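Local structure of enoyl-CoA hydratase/isomerase family protein (Mycobacterium tuberculosis, 4FN7) at residues A[3-8]-A[31-36]; A[115-120]-A[193-198]; A[108-113]-A[139-144]; A[146-151]-A[174-179]; A[40-45]-A[86-91]. The protein probably acts on enoyl-CoA thioesters in lipid metabolism, as a hydratase or isomerase of the crotonase superfamily. All blocks are in the same frame, centred on the assembly; numbering follows the deposited sequence.

Contact 1. Residues A[3-8]-A[31-36]; sequences DPVSYT and QQALNA
V5 and L34 meet at about a right angle, with the methyl of A33 close beside them. The CG2 branch of V5 does most of the touching. It lies 3.6 Å from A33 CB and 3.9 Å from L34 CD2. V5 points its side chain at the helix, and A33 points its methyl back at the strand. V5 CA and A33 CA are 5.8 Å apart, a close approach that the small A33 side chain permits. CG1 of V5 is anti to the backbone N (chi1 176°), which places CG2 beside that N and over the helix. L34 leaves the helix at an angle to the strand, and its CD2 end comes up against V5 CG2. P4 adds the rim of its ring, with CG 4.0 Å from A33 CB. No hydrogen bond links the two segments, so the join is purely apolar. V5 also touches I16 of the neighbouring strand 13-18 and both M30 and A37 of the same helix. L34 reaches on to M18 and to L85 of helix 73-90. The arrangement is a helix packed on the face of a sheet at its edge strand, 5-10, as in the alpha/beta core of the crotonase fold.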
# COMPACT_ATOMS: atom_id res chain seq x y z
N ASP A 3 -30.77 25.03 1.73
CA ASP A 3 -29.95 24.69 2.89
C ASP A 3 -29.33 23.32 2.65
O ASP A 3 -29.85 22.31 3.10
CB ASP A 3 -30.79 24.67 4.16
CG ASP A 3 -31.33 26.04 4.51
OD1 ASP A 3 -30.55 26.87 5.04
OD2 ASP A 3 -32.52 26.31 4.25
N PRO A 4 -28.21 23.31 1.92
CA PRO A 4 -27.65 22.06 1.41
C PRO A 4 -26.97 21.19 2.47
O PRO A 4 -26.68 20.04 2.17
CB PRO A 4 -26.63 22.53 0.37
CG PRO A 4 -26.24 23.90 0.82
CD PRO A 4 -27.50 24.49 1.40
N VAL A 5 -26.73 21.72 3.66
CA VAL A 5 -26.15 20.92 4.73
C VAL A 5 -26.94 21.08 6.02
O VAL A 5 -27.28 22.19 6.42
CB VAL A 5 -24.69 21.33 5.00
CG1 VAL A 5 -24.13 20.56 6.20
CG2 VAL A 5 -23.84 21.09 3.78
N SER A 6 -27.23 19.96 6.68
CA SER A 6 -27.83 20.02 8.00
C SER A 6 -26.82 19.61 9.06
O SER A 6 -25.95 18.78 8.81
CB SER A 6 -29.07 19.13 8.08
OG SER A 6 -28.71 17.76 7.98
N TYR A 7 -26.94 20.22 10.23
CA TYR A 7 -26.09 19.91 11.38
C TYR A 7 -26.97 19.53 12.56
O TYR A 7 -27.86 20.28 12.93
CB TYR A 7 -25.24 21.13 11.75
CG TYR A 7 -24.48 20.93 13.03
CD1 TYR A 7 -23.25 20.28 13.03
CD2 TYR A 7 -24.98 21.38 14.25
CE1 TYR A 7 -22.55 20.08 14.20
CE2 TYR A 7 -24.28 21.19 15.42
CZ TYR A 7 -23.06 20.54 15.39
OH TYR A 7 -22.34 20.33 16.54
N THR A 8 -26.69 18.37 13.14
CA THR A 8 -27.46 17.88 14.28
C THR A 8 -26.51 17.26 15.29
O THR A 8 -25.78 16.33 14.98
CB THR A 8 -28.46 16.80 13.83
OG1 THR A 8 -29.20 17.28 12.69
CG2 THR A 8 -29.42 16.47 14.96
N GLN A 31 -19.55 24.08 -0.09
CA GLN A 31 -18.33 24.16 0.71
C GLN A 31 -18.51 25.11 1.89
O GLN A 31 -18.08 24.82 3.01
CB GLN A 31 -17.15 24.61 -0.15
CG GLN A 31 -16.72 23.58 -1.19
CD GLN A 31 -15.54 24.07 -2.00
OE1 GLN A 31 -14.81 24.96 -1.57
NE2 GLN A 31 -15.35 23.50 -3.18
N GLN A 32 -19.15 26.25 1.65
CA GLN A 32 -19.42 27.19 2.72
C GLN A 32 -20.29 26.54 3.79
O GLN A 32 -20.03 26.68 4.99
CB GLN A 32 -20.10 28.43 2.15
CG GLN A 32 -20.37 29.50 3.19
CD GLN A 32 -21.05 30.71 2.61
OE1 GLN A 32 -21.46 30.70 1.44
NE2 GLN A 32 -21.18 31.77 3.40
N ALA A 33 -21.33 25.82 3.37
CA ALA A 33 -22.25 25.19 4.30
C ALA A 33 -21.56 24.08 5.10
O ALA A 33 -21.80 23.93 6.30
CB ALA A 33 -23.47 24.65 3.57
N LEU A 34 -20.72 23.30 4.43
CA LEU A 34 -19.96 22.26 5.11
C LEU A 34 -19.01 22.85 6.14
O LEU A 34 -18.92 22.37 7.26
CB LEU A 34 -19.18 21.41 4.11
CG LEU A 34 -19.98 20.34 3.38
CD1 LEU A 34 -19.15 19.73 2.27
CD2 LEU A 34 -20.48 19.27 4.34
N ASN A 35 -18.28 23.90 5.74
CA ASN A 35 -17.39 24.57 6.68
C ASN A 35 -18.13 25.14 7.88
O ASN A 35 -17.65 25.07 9.01
CB ASN A 35 -16.57 25.65 5.97
CG ASN A 35 -15.32 25.10 5.33
OD1 ASN A 35 -14.53 24.42 5.98
ND2 ASN A 35 -15.13 25.40 4.05
N ALA A 36 -19.31 25.71 7.64
CA ALA A 36 -20.14 26.25 8.72
C ALA A 36 -20.58 25.14 9.67
O ALA A 36 -20.63 25.32 10.89
CB ALA A 36 -21.34 26.99 8.16

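Contact 2. Residues A[115-120]-A[193-198]; sequences GDHRVA and REFAGL
The H117 ring has the edge of F195 over one face, with F195 CZ the atom that lies there. The pair is an offset edge-to-face one. The ring centroids are 5.5 Å apart and the planes stand at 73°. The closest touch is made by the root of the histidine rather than its ring: H117 CB is 3.5 Å from F195 CE2, and it meets the phenyl obliquely. H117 CG follows, 3.8 Å from the same CE2. The side chains as a whole cross at about a right angle. With chi1 at -173°, the CB-CG bond of H117 runs opposite the backbone N and swings the imidazole toward the phenylalanine. F195 belongs to helix 184-195, and a type I turn runs from F195 to L198.

H117 opens strand 117-120 of the six-stranded sheet of the crotonase fold, so the contact sets the helix against the start of a strand. F195 also packs on P95 and on V97 of the neighbouring strand 96-100.

The imidazole is buried, but both its nitrogens have partners. H117 NE2 is hydrogen-bonded to E177 OE1 of the adjacent strand 177-178. H117 ND1 is hydrogen-bonded to Q156 NE2 of the second subunit. Together the two bonds probably hold the rotation of the ring. L160 of the second subunit packs on F195 and on D116.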
# COMPACT_ATOMS: atom_id res chain seq x y z
N GLY A 115 -12.25 10.56 5.74
CA GLY A 115 -12.79 10.01 6.97
C GLY A 115 -11.85 9.00 7.61
O GLY A 115 -11.17 8.24 6.93
N ASP A 116 -11.81 8.98 8.94
CA ASP A 116 -11.06 7.96 9.64
C ASP A 116 -11.64 6.57 9.37
O ASP A 116 -10.91 5.58 9.31
CB ASP A 116 -11.03 8.23 11.14
CG ASP A 116 -10.34 9.51 11.47
OD1 ASP A 116 -9.10 9.58 11.32
OD2 ASP A 116 -11.02 10.46 11.91
N HIS A 117 -12.96 6.52 9.21
CA HIS A 117 -13.68 5.29 8.93
C HIS A 117 -14.77 5.62 7.93
O HIS A 117 -15.47 6.62 8.07
CB HIS A 117 -14.30 4.72 10.22
CG HIS A 117 -14.92 3.37 10.05
ND1 HIS A 117 -14.19 2.25 9.75
CD2 HIS A 117 -16.21 2.97 10.15
CE1 HIS A 117 -15.00 1.21 9.66
NE2 HIS A 117 -16.24 1.62 9.90
N ARG A 118 -14.92 4.76 6.92
CA ARG A 118 -15.80 5.03 5.78
C ARG A 118 -16.70 3.83 5.53
O ARG A 118 -16.22 2.73 5.27
CB ARG A 118 -14.94 5.32 4.55
CG ARG A 118 -13.98 6.48 4.73
CD ARG A 118 -12.82 6.41 3.75
NE ARG A 118 -12.01 5.22 3.99
CZ ARG A 118 -11.01 4.82 3.22
NH1 ARG A 118 -10.70 5.50 2.12
NH2 ARG A 118 -10.32 3.74 3.53
N VAL A 119 -18.01 4.06 5.60
CA VAL A 119 -19.00 3.00 5.47
C VAL A 119 -19.81 3.22 4.20
O VAL A 119 -20.27 4.33 3.95
CB VAL A 119 -19.98 3.00 6.67
CG1 VAL A 119 -20.93 1.81 6.59
CG2 VAL A 119 -19.22 2.98 7.98
N ALA A 120 -19.99 2.16 3.40
CA ALA A 120 -20.80 2.25 2.19
C ALA A 120 -21.60 0.98 2.00
O ALA A 120 -21.35 -0.02 2.66
CB ALA A 120 -19.92 2.51 0.98
N ARG A 193 -19.73 6.76 17.64
CA ARG A 193 -19.88 6.72 19.09
C ARG A 193 -18.80 5.85 19.73
O ARG A 193 -18.29 6.19 20.80
CB ARG A 193 -21.30 6.28 19.48
CG ARG A 193 -22.36 7.33 19.16
CD ARG A 193 -23.74 6.91 19.64
NE ARG A 193 -24.70 8.01 19.54
CZ ARG A 193 -25.57 8.17 18.54
NH1 ARG A 193 -25.60 7.29 17.55
NH2 ARG A 193 -26.40 9.20 18.54
N GLU A 194 -18.44 4.75 19.07
CA GLU A 194 -17.34 3.91 19.54
C GLU A 194 -16.02 4.68 19.53
O GLU A 194 -15.28 4.67 20.52
CB GLU A 194 -17.23 2.64 18.69
CG GLU A 194 -16.04 1.76 19.04
CD GLU A 194 -15.77 0.71 17.97
OE1 GLU A 194 -16.58 0.59 17.03
OE2 GLU A 194 -14.74 0.01 18.08
N PHE A 195 -15.70 5.33 18.42
CA PHE A 195 -14.43 6.04 18.31
C PHE A 195 -14.34 7.23 19.26
O PHE A 195 -13.24 7.62 19.67
CB PHE A 195 -14.17 6.48 16.86
CG PHE A 195 -14.17 5.35 15.87
CD1 PHE A 195 -13.63 4.11 16.18
CD2 PHE A 195 -14.74 5.53 14.62
CE1 PHE A 195 -13.63 3.08 15.25
CE2 PHE A 195 -14.75 4.51 13.69
CZ PHE A 195 -14.20 3.29 14.00
N ALA A 196 -15.48 7.81 19.61
CA ALA A 196 -15.51 8.88 20.61
C ALA A 196 -14.99 8.39 21.96
O ALA A 196 -14.61 9.20 22.81
CB ALA A 196 -16.91 9.45 20.74
N GLY A 197 -14.98 7.07 22.15
CA GLY A 197 -14.47 6.47 23.38
C GLY A 197 -12.96 6.29 23.40
O GLY A 197 -12.38 5.99 24.44
N LEU A 198 -12.32 6.45 22.24
CA LEU A 198 -10.86 6.47 22.20
C LEU A 198 -10.35 7.72 22.92
O LEU A 198 -11.08 8.70 23.07
CB LEU A 198 -10.35 6.48 20.76
CG LEU A 198 -10.66 5.24 19.91
CD1 LEU A 198 -10.41 5.55 18.44
CD2 LEU A 198 -9.83 4.05 20.38

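Contact 3. Residues A[108-113]-A[139-144]; sequences GAFLLS and YAALEI
F110 lays one face of its ring over the methyl of A141. This CH-pi contact joins helix 107-112 to helix 139-148, two helices of the crotonase fold, and all four touching residues are buried. A141 CB stands 3.7 Å from the ring centroid and 23° off the ring normal. It is displaced toward the rim, so F110 CE2 is the nearest ring atom at 3.4 Å. The CG of F110 lies beside its backbone N (chi1 -50°), and from there the ring extends across to the other helix. One turn on from A141, I144 packs against F110 and S113. Its CG2 branch is 3.5 Å from F110 O and 3.7 Å from S113 CB. The CD1 end of I144 lies more loosely beside F110 CB. Further along, I144 touches A86 of helix 73-90 and I218 of helix 200-223, while F83 packs on A141. No direct hydrogen bond crosses between the segments, but a water does. It donates to both S113 O and I144 O and so links the C-terminal end of helix 107-112 to the middle of helix 139-148. The hydroxyl of S113 turns back into its own helix. S113 OG donates to A109 O at 2.7 Å, and S113 N reaches the same oxygen from the opposite face of its carbonyl plane.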
# COMPACT_ATOMS: atom_id res chain seq x y z
N GLY A 108 -16.14 14.16 -4.56
CA GLY A 108 -16.91 13.34 -3.64
C GLY A 108 -16.09 12.17 -3.11
O GLY A 108 -16.15 11.86 -1.92
N ALA A 109 -15.35 11.50 -3.99
CA ALA A 109 -14.46 10.42 -3.55
C ALA A 109 -13.31 10.96 -2.70
O ALA A 109 -12.88 10.30 -1.76
CB ALA A 109 -13.92 9.65 -4.75
N PHE A 110 -12.81 12.15 -3.04
CA PHE A 110 -11.71 12.73 -2.26
C PHE A 110 -12.19 13.09 -0.86
O PHE A 110 -11.51 12.83 0.12
CB PHE A 110 -11.10 13.95 -2.96
CG PHE A 110 -10.76 13.71 -4.41
CD1 PHE A 110 -10.41 12.45 -4.86
CD2 PHE A 110 -10.82 14.75 -5.33
CE1 PHE A 110 -10.12 12.22 -6.21
CE2 PHE A 110 -10.54 14.53 -6.67
CZ PHE A 110 -10.19 13.26 -7.11
N LEU A 111 -13.38 13.68 -0.77
CA LEU A 111 -13.98 13.98 0.53
C LEU A 111 -14.17 12.69 1.34
O LEU A 111 -13.82 12.62 2.53
CB LEU A 111 -15.32 14.69 0.33
CG LEU A 111 -16.12 14.99 1.60
CD1 LEU A 111 -15.33 15.88 2.52
CD2 LEU A 111 -17.45 15.64 1.25
N LEU A 112 -14.73 11.67 0.71
CA LEU A 112 -14.96 10.39 1.37
C LEU A 112 -13.65 9.88 1.98
O LEU A 112 -13.63 9.35 3.10
CB LEU A 112 -15.50 9.38 0.37
CG LEU A 112 -15.78 7.96 0.87
CD1 LEU A 112 -16.87 7.97 1.91
CD2 LEU A 112 -16.14 7.05 -0.30
N SER A 113 -12.56 10.07 1.25
CA SER A 113 -11.24 9.56 1.61
C SER A 113 -10.60 10.33 2.77
O SER A 113 -9.48 10.01 3.17
CB SER A 113 -10.31 9.59 0.39
OG SER A 113 -10.83 8.82 -0.68
N TYR A 139 -2.71 17.71 -8.06
CA TYR A 139 -1.77 17.12 -7.11
C TYR A 139 -2.39 16.88 -5.73
O TYR A 139 -2.15 15.84 -5.12
CB TYR A 139 -0.50 17.95 -7.00
CG TYR A 139 0.41 17.82 -8.21
CD1 TYR A 139 1.15 16.67 -8.43
CD2 TYR A 139 0.52 18.85 -9.14
CE1 TYR A 139 1.99 16.55 -9.53
CE2 TYR A 139 1.35 18.74 -10.24
CZ TYR A 139 2.08 17.58 -10.43
OH TYR A 139 2.91 17.47 -11.52
N ALA A 140 -3.18 17.83 -5.23
CA ALA A 140 -3.78 17.66 -3.90
C ALA A 140 -4.69 16.44 -3.86
O ALA A 140 -4.72 15.71 -2.87
CB ALA A 140 -4.52 18.92 -3.46
N ALA A 141 -5.44 16.22 -4.94
CA ALA A 141 -6.33 15.07 -5.04
C ALA A 141 -5.54 13.77 -5.09
O ALA A 141 -5.91 12.77 -4.46
CB ALA A 141 -7.23 15.19 -6.26
N LEU A 142 -4.46 13.77 -5.87
CA LEU A 142 -3.59 12.61 -5.92
C LEU A 142 -3.08 12.24 -4.53
O LEU A 142 -3.06 11.07 -4.16
CB LEU A 142 -2.41 12.85 -6.88
CG LEU A 142 -2.77 12.93 -8.36
CD1 LEU A 142 -1.56 13.34 -9.19
CD2 LEU A 142 -3.32 11.60 -8.85
N GLU A 143 -2.67 13.24 -3.76
CA GLU A 143 -2.14 12.98 -2.42
C GLU A 143 -3.20 12.41 -1.48
O GLU A 143 -2.91 11.53 -0.67
CB GLU A 143 -1.51 14.25 -1.86
CG GLU A 143 -0.31 14.73 -2.67
CD GLU A 143 0.90 13.79 -2.55
OE1 GLU A 143 0.97 13.01 -1.58
OE2 GLU A 143 1.79 13.84 -3.43
N ILE A 144 -4.43 12.89 -1.60
CA ILE A 144 -5.54 12.36 -0.81
C ILE A 144 -5.73 10.88 -1.14
O ILE A 144 -5.83 10.04 -0.24
CB ILE A 144 -6.84 13.15 -1.05
CG1 ILE A 144 -6.68 14.57 -0.48
CG2 ILE A 144 -8.02 12.45 -0.38
CD1 ILE A 144 -7.72 15.54 -0.97
O HOH W 1 -6.96 10.76 2.40

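Contact 4. Residues A[146-151]-A[174-179]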
# COMPACT_ATOMS: atom_id res chain seq x y z
N LYS A 146 -3.58 8.83 -2.59
CA LYS A 146 -2.36 8.08 -2.31
C LYS A 146 -2.30 7.67 -0.83
O LYS A 146 -1.71 6.65 -0.49
CB LYS A 146 -1.14 8.91 -2.67
CG LYS A 146 0.13 8.09 -2.79
CD LYS A 146 1.38 8.97 -2.82
CE LYS A 146 1.37 9.95 -3.97
NZ LYS A 146 2.61 10.77 -3.95
N LEU A 147 -2.92 8.47 0.03
CA LEU A 147 -2.92 8.22 1.46
C LEU A 147 -3.74 6.98 1.83
O LEU A 147 -3.51 6.38 2.87
CB LEU A 147 -3.45 9.45 2.20
CG LEU A 147 -3.49 9.40 3.72
CD1 LEU A 147 -2.09 9.25 4.30
CD2 LEU A 147 -4.15 10.66 4.26
N ARG A 148 -4.69 6.61 0.98
CA ARG A 148 -5.65 5.56 1.33
C ARG A 148 -5.62 4.32 0.43
O ARG A 148 -5.92 3.22 0.89
CB ARG A 148 -7.09 6.10 1.38
CG ARG A 148 -7.33 7.30 2.30
CD ARG A 148 -6.84 7.07 3.71
NE ARG A 148 -7.72 6.29 4.57
CZ ARG A 148 -8.70 6.82 5.30
NH1 ARG A 148 -9.42 6.07 6.12
NH2 ARG A 148 -8.98 8.11 5.19
N LEU A 149 -5.28 4.49 -0.84
CA LEU A 149 -5.40 3.39 -1.80
C LEU A 149 -4.16 2.51 -1.77
O LEU A 149 -3.04 2.98 -1.54
CB LEU A 149 -5.62 3.94 -3.21
CG LEU A 149 -6.92 4.72 -3.42
CD1 LEU A 149 -7.02 5.17 -4.87
CD2 LEU A 149 -8.12 3.88 -3.01
N THR A 150 -4.33 1.22 -2.02
CA THR A 150 -3.16 0.37 -2.23
C THR A 150 -2.38 0.88 -3.43
O THR A 150 -2.90 1.62 -4.27
CB THR A 150 -3.52 -1.09 -2.50
OG1 THR A 150 -4.25 -1.16 -3.73
CG2 THR A 150 -4.35 -1.67 -1.37
N ARG A 151 -1.13 0.46 -3.52
CA ARG A 151 -0.30 0.92 -4.62
C ARG A 151 -0.92 0.64 -5.99
O ARG A 151 -0.97 1.53 -6.84
CB ARG A 151 1.09 0.31 -4.52
CG ARG A 151 1.93 1.01 -3.48
CD ARG A 151 3.01 0.13 -3.00
NE ARG A 151 3.92 0.82 -2.10
CZ ARG A 151 4.96 0.22 -1.54
NH1 ARG A 151 5.21 -1.06 -1.81
NH2 ARG A 151 5.76 0.91 -0.73
N PHE A 174 -10.71 2.36 -0.74
CA PHE A 174 -11.65 3.48 -0.92
C PHE A 174 -12.75 3.50 0.16
O PHE A 174 -13.42 4.51 0.34
CB PHE A 174 -12.29 3.45 -2.31
CG PHE A 174 -11.77 4.51 -3.25
CD1 PHE A 174 -11.52 5.80 -2.82
CD2 PHE A 174 -11.56 4.21 -4.59
CE1 PHE A 174 -11.07 6.78 -3.70
CE2 PHE A 174 -11.11 5.18 -5.47
CZ PHE A 174 -10.87 6.46 -5.03
N ILE A 175 -12.94 2.38 0.85
CA ILE A 175 -13.87 2.32 1.98
C ILE A 175 -13.34 1.33 2.99
O ILE A 175 -12.46 0.52 2.68
CB ILE A 175 -15.30 1.89 1.58
CG1 ILE A 175 -15.30 0.49 0.97
CG2 ILE A 175 -15.92 2.89 0.64
CD1 ILE A 175 -16.67 -0.06 0.77
N ASP A 176 -13.86 1.40 4.22
CA ASP A 176 -13.39 0.52 5.30
C ASP A 176 -14.41 -0.53 5.72
O ASP A 176 -14.05 -1.52 6.35
CB ASP A 176 -13.01 1.34 6.53
CG ASP A 176 -12.03 2.42 6.21
OD1 ASP A 176 -10.87 2.09 5.89
OD2 ASP A 176 -12.43 3.60 6.27
N GLU A 177 -15.67 -0.30 5.39
CA GLU A 177 -16.73 -1.19 5.85
C GLU A 177 -17.91 -1.16 4.90
O GLU A 177 -18.28 -0.11 4.39
CB GLU A 177 -17.19 -0.81 7.27
CG GLU A 177 -18.34 -1.67 7.79
CD GLU A 177 -18.74 -1.36 9.23
OE1 GLU A 177 -18.11 -0.49 9.87
OE2 GLU A 177 -19.71 -1.98 9.73
N ILE A 178 -18.49 -2.34 4.67
CA ILE A 178 -19.70 -2.45 3.87
C ILE A 178 -20.89 -2.75 4.78
O ILE A 178 -20.80 -3.59 5.68
CB ILE A 178 -19.56 -3.56 2.81
CG1 ILE A 178 -18.29 -3.34 1.97
CG2 ILE A 178 -20.79 -3.62 1.92
CD1 ILE A 178 -17.94 -4.50 1.07
N ALA A 179 -22.00 -2.06 4.54
CA ALA A 179 -23.23 -2.28 5.29
C ALA A 179 -24.41 -2.24 4.34
O ALA A 179 -24.28 -1.75 3.21
CB ALA A 179 -23.38 -1.21 6.38
O HOH W 2 -8.51 3.48 6.37
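The backbones come nearest at L149 and F174, whose CA atoms are 6.3 Å apart, where the chain leaves helix 139-148 and passes the loop before strand 177-178. L149 sets a methyl on the F174 ring. L149 CD2 is 3.8 Å from the ring centroid and 13° off the normal, so it sits over the centre of one face. This is a CH-pi contact. L149 CD1 lies further out, near F174 CZ and CE2. The ring of F174 also meets the ring of F164 and touches I126.

R148 and D176 form the polar half. Their direct salt bridge is long: R148 NH1 to D176 OD2 is 3.9 Å. The carboxylate oxygen approaches the guanidinium obliquely, and the two flat groups are turned 27° apart. A water bridges the gap. It accepts from R148 NH1 at 2.8 Å, in the plane of the guanidinium, and donates to D176 OD1 at 2.8 Å. The R148 chain bends at chi2 and chi3, which folds its head round toward the aspartate.

In the crotonase fold this joins the end of a helix to the approach to the last strand of the sheet. Both charges have firmer partners in and near strand 117-120. R148 NH2 is hydrogen-bonded to G115 O, and D176 OD2 pairs with R118 NE. R118 and R148 come close to each other, and the carboxylate probably offsets their like charges. At the second subunit, S152 OG is hydrogen-bonded to R148 O, and Q156 packs on D176.

Contact 5. Residues A[40-45]-A[86-91]; sequences NADRDD and AYRLLS
R88 and D42 form a salt bridge with one direct hydrogen bond. R88 NH2 donates to D42 OD2 at 2.9 Å, with an N-H...O angle of 141°. The oxygen lies in the guanidinium plane, at its edge. The nitrogen, however, meets the carboxylate from above its plane, and the two planes are 58° apart. A water bridges the same groups: it accepts from R88 NE at 2.9 Å and donates to D42 OD2 at 3.0 Å. D42 OD2 thus takes two donors. R88 leaves its helix with CG opposite the backbone N (chi1 -173°) and stays extended to NE. That reach spans the gap between helices whose nearest CA atoms, of D42 and R88, are 11.6 Å apart. Each group has further partners. R88 NH2 also pairs with D39 OD1, and R88 NH1 is hydrogen-bonded to N35 OD1. D42 OD1 is hydrogen-bonded to Y92 OH. Apolar residues lie on the inner sides of the helices: A41 and L89 both touch L49 of strand 48-52. After helix 28-44, D45 has positive phi and completes a Schellman motif. The arrangement is a surface salt bridge between two helices, 28-44 and 73-90, that pack on the sheet of the crotonase fold.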
# COMPACT_ATOMS: atom_id res chain seq x y z
N ASN A 40 -19.73 24.52 13.66
CA ASN A 40 -20.66 24.17 14.73
C ASN A 40 -20.13 23.02 15.57
O ASN A 40 -20.21 23.04 16.80
CB ASN A 40 -22.04 23.77 14.18
CG ASN A 40 -22.79 24.93 13.57
OD1 ASN A 40 -22.50 26.09 13.83
ND2 ASN A 40 -23.77 24.60 12.73
N ALA A 41 -19.60 22.00 14.90
CA ALA A 41 -19.04 20.85 15.59
C ALA A 41 -17.87 21.27 16.46
O ALA A 41 -17.70 20.75 17.57
CB ALA A 41 -18.59 19.80 14.58
N ASP A 42 -17.07 22.21 15.97
CA ASP A 42 -15.98 22.77 16.77
C ASP A 42 -16.51 23.45 18.03
O ASP A 42 -16.01 23.22 19.14
CB ASP A 42 -15.16 23.79 15.96
CG ASP A 42 -14.29 23.16 14.88
OD1 ASP A 42 -14.13 21.92 14.86
OD2 ASP A 42 -13.75 23.92 14.06
N ARG A 43 -17.52 24.30 17.86
CA ARG A 43 -18.08 25.03 18.98
C ARG A 43 -18.72 24.08 19.99
O ARG A 43 -18.62 24.28 21.20
CB ARG A 43 -19.08 26.08 18.48
CG ARG A 43 -18.40 27.28 17.82
CD ARG A 43 -19.37 28.40 17.40
NE ARG A 43 -20.09 28.12 16.16
CZ ARG A 43 -19.73 28.53 14.94
NH1 ARG A 43 -18.63 29.25 14.75
NH2 ARG A 43 -20.48 28.21 13.90
N ASP A 44 -19.38 23.04 19.49
CA ASP A 44 -20.05 22.08 20.36
C ASP A 44 -19.07 21.09 20.99
O ASP A 44 -19.43 20.36 21.91
CB ASP A 44 -21.17 21.34 19.62
CG ASP A 44 -22.39 22.20 19.39
OD1 ASP A 44 -22.53 23.26 20.04
OD2 ASP A 44 -23.25 21.81 18.56
N ASP A 45 -17.83 21.08 20.50
CA ASP A 45 -16.78 20.21 21.04
C ASP A 45 -17.22 18.74 21.10
O ASP A 45 -17.09 18.07 22.12
CB ASP A 45 -16.33 20.71 22.42
CG ASP A 45 -15.03 20.07 22.88
OD1 ASP A 45 -14.27 19.57 22.04
OD2 ASP A 45 -14.77 20.09 24.11
N ALA A 86 -10.72 19.12 2.61
CA ALA A 86 -10.08 17.83 2.80
C ALA A 86 -8.97 17.92 3.86
O ALA A 86 -8.88 17.07 4.74
CB ALA A 86 -9.52 17.30 1.48
N TYR A 87 -8.14 18.95 3.77
CA TYR A 87 -7.09 19.15 4.75
C TYR A 87 -7.69 19.28 6.16
O TYR A 87 -7.21 18.68 7.12
CB TYR A 87 -6.26 20.39 4.40
CG TYR A 87 -5.04 20.57 5.26
CD1 TYR A 87 -3.77 20.23 4.80
CD2 TYR A 87 -5.15 21.09 6.55
CE1 TYR A 87 -2.65 20.40 5.60
CE2 TYR A 87 -4.04 21.27 7.35
CZ TYR A 87 -2.79 20.92 6.88
OH TYR A 87 -1.69 21.09 7.69
N ARG A 88 -8.75 20.08 6.26
CA ARG A 88 -9.42 20.31 7.54
C ARG A 88 -9.91 19.01 8.16
O ARG A 88 -9.75 18.76 9.35
CB ARG A 88 -10.58 21.28 7.37
CG ARG A 88 -11.22 21.69 8.69
CD ARG A 88 -12.35 22.68 8.48
NE ARG A 88 -12.86 23.11 9.78
CZ ARG A 88 -13.90 23.91 9.96
NH1 ARG A 88 -14.59 24.37 8.92
NH2 ARG A 88 -14.26 24.24 11.19
N LEU A 89 -10.51 18.15 7.33
CA LEU A 89 -11.05 16.90 7.84
C LEU A 89 -9.97 15.86 8.15
O LEU A 89 -10.08 15.14 9.14
CB LEU A 89 -12.10 16.34 6.88
CG LEU A 89 -13.40 17.15 6.91
CD1 LEU A 89 -14.29 16.79 5.74
CD2 LEU A 89 -14.15 16.95 8.24
N LEU A 90 -8.95 15.76 7.30
CA LEU A 90 -7.86 14.82 7.54
C LEU A 90 -7.08 15.17 8.80
O LEU A 90 -6.48 14.30 9.42
CB LEU A 90 -6.90 14.79 6.35
CG LEU A 90 -7.33 13.90 5.17
CD1 LEU A 90 -6.47 14.18 3.94
CD2 LEU A 90 -7.31 12.42 5.52
N SER A 91 -7.10 16.45 9.18
CA SER A 91 -6.38 16.87 10.37
C SER A 91 -7.31 17.07 11.57
O SER A 91 -6.87 17.49 12.64
CB SER A 91 -5.58 18.15 10.09
OG SER A 91 -6.45 19.21 9.75
O HOH W 3 -11.56 22.72 12.34

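How the contacts relate
From the N terminus, contact 1 closes the first loop, bringing edge strand 5-10 to helix 28-44. Contact 5 follows in series and ties the end of that helix to helix 73-90. The two touch through Y7 with D44 and N35 with R88. Contact 3 opens next, at 108-113. Contact 2 opens at 115-120, before contact 3 closes at 139-144, so the two cross. Contact 3 closes before contact 4 opens, and both use helix 139-148. Contact 4 lies wholly within the long loop that contact 2 closes. Contacts 2 and 4 share neighbouring strands of the main sheet and the second-subunit interface. Contact 3 also packs against contact 5.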